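Glycosyl hydrolase (Rhizobium leguminosarum bv. trifolii, PDB 5NDX) probably hydrolyses O-glycosidic bonds as a family 39 glycoside hydrolase, a bacterial orthologue of human alpha-L-iduronidase. Local coordinates at residues K228-N236 with H413-S421. The protein carries 2 engineered substitutions. Numbering follows the deposited sequence. Where two conformers were deposited one is given.
Sequences KEDLTPKTN and HSVDAINRS. With SO4 (sulfate ion), chain C.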
loop_
_atom_site.group_PDB
_atom_site.type_symbol
_atom_site.label_atom_id
_atom_site.label_comp_id
_atom_site.label_asym_id
_atom_site.label_seq_id
_atom_site.Cartn_x
_atom_site.Cartn_y
_atom_site.Cartn_z
ATOM N N LYS A 228 1.611 21.708 -12.145
ATOM C CA LYS A 228 0.803 22.467 -11.197
ATOM C C LYS A 228 -0.655 22.443 -11.580
ATOM O O LYS A 228 -1.512 22.740 -10.730
ATOM C CB LYS A 228 1.191 23.951 -11.180
ATOM C CG LYS A 228 2.645 24.250 -10.954
ATOM C CD LYS A 228 3.040 23.721 -9.617
ATOM C CE LYS A 228 4.490 24.065 -9.299
ATOM N NZ LYS A 228 4.747 23.330 -8.029
ATOM N N GLU A 229 -0.937 22.138 -12.842
ATOM C CA GLU A 229 -2.316 21.975 -13.301
ATOM C C GLU A 229 -2.801 20.589 -12.961
ATOM O O GLU A 229 -2.009 19.652 -12.943
ATOM C CB GLU A 229 -2.440 22.177 -14.808
ATOM C CG GLU A 229 -2.567 23.653 -15.167
ATOM C CD GLU A 229 -1.287 24.393 -14.983
ATOM O OE1 GLU A 229 -0.339 23.990 -15.643
ATOM O OE2 GLU A 229 -1.229 25.328 -14.180
ATOM N N ASP A 230 -4.096 20.465 -12.742
ATOM C CA ASP A 230 -4.738 19.149 -12.590
ATOM C C ASP A 230 -4.956 18.420 -13.895
ATOM O O ASP A 230 -6.075 18.265 -14.386
ATOM C CB ASP A 230 -6.058 19.265 -11.828
ATOM C CG ASP A 230 -5.851 19.513 -10.347
ATOM O OD1 ASP A 230 -4.720 19.491 -9.843
ATOM O OD2 ASP A 230 -6.845 19.747 -9.664
ATOM N N LEU A 231 -3.864 17.963 -14.471
ATOM C CA LEU A 231 -3.941 17.163 -15.650
ATOM C C LEU A 231 -4.627 15.830 -15.291
ATOM O O LEU A 231 -4.620 15.390 -14.123
ATOM C CB LEU A 231 -2.526 16.929 -16.192
ATOM C CG LEU A 231 -1.708 18.176 -16.543
ATOM C CD1 LEU A 231 -0.378 17.733 -17.153
ATOM C CD2 LEU A 231 -2.392 19.139 -17.485
ATOM N N THR A 232 -5.239 15.234 -16.303
ATOM C CA THR A 232 -6.099 14.068 -16.140
ATOM C C THR A 232 -5.280 12.766 -16.275
ATOM O O THR A 232 -4.701 12.534 -17.313
ATOM C CB THR A 232 -7.234 14.106 -17.179
ATOM O OG1 THR A 232 -8.085 15.213 -16.853
ATOM C CG2 THR A 232 -8.077 12.853 -17.081
ATOM N N PRO A 233 -5.185 11.946 -15.226
ATOM C CA PRO A 233 -4.522 10.627 -15.422
ATOM C C PRO A 233 -5.072 9.811 -16.610
ATOM O O PRO A 233 -6.269 9.772 -16.800
ATOM C CB PRO A 233 -4.822 9.879 -14.111
ATOM C CG PRO A 233 -4.981 10.977 -13.090
ATOM C CD PRO A 233 -5.675 12.109 -13.847
ATOM N N LYS A 234 -4.204 9.207 -17.410
ATOM C CA LYS A 234 -4.599 8.285 -18.499
ATOM C C LYS A 234 -4.270 6.848 -18.044
ATOM O O LYS A 234 -3.178 6.357 -18.278
ATOM C CB LYS A 234 -3.818 8.604 -19.815
ATOM C CG LYS A 234 -4.363 9.769 -20.641
ATOM C CD LYS A 234 -4.752 10.949 -19.748
ATOM C CE LYS A 234 -5.027 12.323 -20.417
ATOM N NZ LYS A 234 -3.929 13.283 -20.034
ATOM N N THR A 235 -5.186 6.221 -17.342
ATOM C CA THR A 235 -4.856 4.994 -16.630
ATOM C C THR A 235 -4.597 3.834 -17.603
ATOM O O THR A 235 -3.647 3.063 -17.399
ATOM C CB THR A 235 -5.910 4.623 -15.578
ATOM O OG1 THR A 235 -7.205 4.589 -16.180
ATOM C CG2 THR A 235 -5.940 5.630 -14.480
ATOM N N ASN A 236 -5.436 3.687 -18.618
ATOM C CA ASN A 236 -5.224 2.623 -19.607
ATOM C C ASN A 236 -3.883 2.719 -20.325
ATOM O O ASN A 236 -3.319 1.662 -20.715
ATOM C CB ASN A 236 -6.403 2.486 -20.604
ATOM C CG ASN A 236 -7.505 1.491 -20.114
ATOM O OD1 ASN A 236 -8.704 1.812 -20.128
ATOM N ND2 ASN A 236 -7.121 0.318 -19.711
ATOM N N HIS A 413 -16.292 2.336 -9.188
ATOM C CA HIS A 413 -16.940 3.268 -10.141
ATOM C C HIS A 413 -16.001 4.444 -10.250
ATOM O O HIS A 413 -15.878 5.236 -9.319
ATOM C CB HIS A 413 -18.306 3.610 -9.620
ATOM C CG HIS A 413 -19.239 4.236 -10.609
ATOM N ND1 HIS A 413 -19.047 4.241 -11.984
ATOM C CD2 HIS A 413 -20.417 4.850 -10.409
ATOM C CE1 HIS A 413 -20.064 4.840 -12.579
ATOM N NE2 HIS A 413 -20.921 5.200 -11.648
ATOM N N SER A 414 -15.231 4.447 -11.327
ATOM C CA SER A 414 -14.131 5.355 -11.480
ATOM C C SER A 414 -13.893 5.596 -12.971
ATOM O O SER A 414 -13.839 4.640 -13.771
ATOM C CB SER A 414 -12.868 4.777 -10.826
ATOM O OG SER A 414 -11.685 5.498 -11.134
ATOM N N VAL A 415 -13.757 6.880 -13.325
ATOM C CA VAL A 415 -13.251 7.293 -14.649
ATOM C C VAL A 415 -12.010 8.195 -14.462
ATOM O O VAL A 415 -11.784 8.761 -13.373
ATOM C CB VAL A 415 -14.319 8.073 -15.461
ATOM C CG1 VAL A 415 -15.553 7.188 -15.763
ATOM C CG2 VAL A 415 -14.784 9.339 -14.724
ATOM N N ASP A 416 -11.241 8.350 -15.535
ATOM C CA ASP A 416 -10.039 9.158 -15.509
ATOM C C ASP A 416 -10.348 10.611 -15.165
ATOM O O ASP A 416 -9.624 11.237 -14.383
ATOM C CB ASP A 416 -9.341 9.062 -16.872
ATOM C CG ASP A 416 -8.648 7.727 -17.069
ATOM O OD1 ASP A 416 -8.620 6.879 -16.155
ATOM O OD2 ASP A 416 -8.097 7.508 -18.137
ATOM N N ALA A 417 -11.443 11.141 -15.705
ATOM C CA ALA A 417 -11.761 12.550 -15.452
ATOM C C ALA A 417 -12.114 12.802 -13.992
ATOM O O ALA A 417 -12.961 12.114 -13.368
ATOM C CB ALA A 417 -12.835 13.082 -16.414
ATOM N N ILE A 418 -11.460 13.815 -13.453
ATOM C CA ILE A 418 -11.532 14.162 -12.025
ATOM C C ILE A 418 -12.842 14.858 -11.651
ATOM O O ILE A 418 -13.374 14.679 -10.586
ATOM C CB ILE A 418 -10.345 15.093 -11.686
ATOM C CG1 ILE A 418 -9.041 14.279 -11.822
ATOM C CG2 ILE A 418 -10.440 15.634 -10.260
ATOM C CD1 ILE A 418 -7.864 15.143 -12.179
ATOM N N ASN A 419 -13.341 15.643 -12.572
ATOM C CA ASN A 419 -14.442 16.565 -12.456
ATOM C C ASN A 419 -15.778 15.917 -12.877
ATOM O O ASN A 419 -16.653 16.658 -13.324
ATOM C CB ASN A 419 -14.130 17.725 -13.457
ATOM C CG ASN A 419 -13.905 17.199 -14.886
ATOM O OD1 ASN A 419 -14.845 16.983 -15.601
ATOM N ND2 ASN A 419 -12.669 16.887 -15.241
ATOM N N ARG A 420 -15.888 14.577 -12.889
ATOM C CA ARG A 420 -17.131 13.898 -13.260
ATOM C C ARG A 420 -17.751 13.276 -12.025
ATOM O O ARG A 420 -17.035 12.741 -11.167
ATOM C CB ARG A 420 -16.902 12.830 -14.306
ATOM C CG ARG A 420 -16.407 13.381 -15.638
ATOM C CD ARG A 420 -17.410 13.309 -16.786
ATOM N NE ARG A 420 -17.872 11.927 -16.942
ATOM C CZ ARG A 420 -17.235 10.935 -17.583
ATOM N NH1 ARG A 420 -16.044 11.104 -18.206
ATOM N NH2 ARG A 420 -17.811 9.737 -17.598
ATOM N N SER A 421 -19.060 13.425 -11.915
ATOM C CA SER A 421 -19.877 12.964 -10.806
ATOM C C SER A 421 -21.038 12.164 -11.402
ATOM O O SER A 421 -21.206 12.088 -12.599
ATOM C CB SER A 421 -20.407 14.137 -9.982
ATOM O OG SER A 421 -21.232 14.968 -10.813
HETATM S S SO4 C . 2.615 25.511 -5.009
HETATM O O1 SO4 C . 3.618 24.516 -5.186
HETATM O O2 SO4 C . 1.358 24.970 -5.422
HETATM O O3 SO4 C . 3.023 26.596 -5.852
HETATM O O4 SO4 C . 2.485 25.960 -3.659
HETATM O O HOH W 1 -9.994 15.664 -15.163
HETATM O O HOH W 2 -7.647 5.472 -19.620
#
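Pro233 and Asp416 face each other with their CA atoms 5.7 Å apart, and Thr232 and Ala417 follow at 5.9 Å, where the loop entering helix 235-252 meets the loop joining strands 407-413 and 422-431. Asp416 carries the polar side. Its OD1 receives the hydroxyl of Thr235, OG1 to OD1 2.7 Å, on the syn lone pair, whereas Thr235 N donates to Asp416 OD2 at 3.3 Å from above the carboxylate plane, 42° out of it. With Thr235 OG1 set between its own backbone N and carbonyl carbon (chi1 53°), hydroxyl and amide address the same carboxylate. Water 2 bridges Asp416 OD2 and the amide of Asn236, and Arg290 of helix 282-300 forms a salt bridge to OD1. Further along, the methyl CG2 of Thr232 rests 3.5 Å from Asp416 O, while its OG1 holds water 1, which accepts the Ile418 amide. Ile418 directs CD1 at the Pro233 ring, 4.1 Å from CD, the two side chains crossing at about a right angle. An asparagine in place of Asp416 would probably leave Arg290 without its charged mate and weaken the hold on Thr235. The carboxylate takes the Thr235 N-H directly and the Asn236 N-H through water 2, next to helix 235-252, and so joins the TIM-barrel region to the neighbouring beta domain, with its negative charge probably balanced by Arg290.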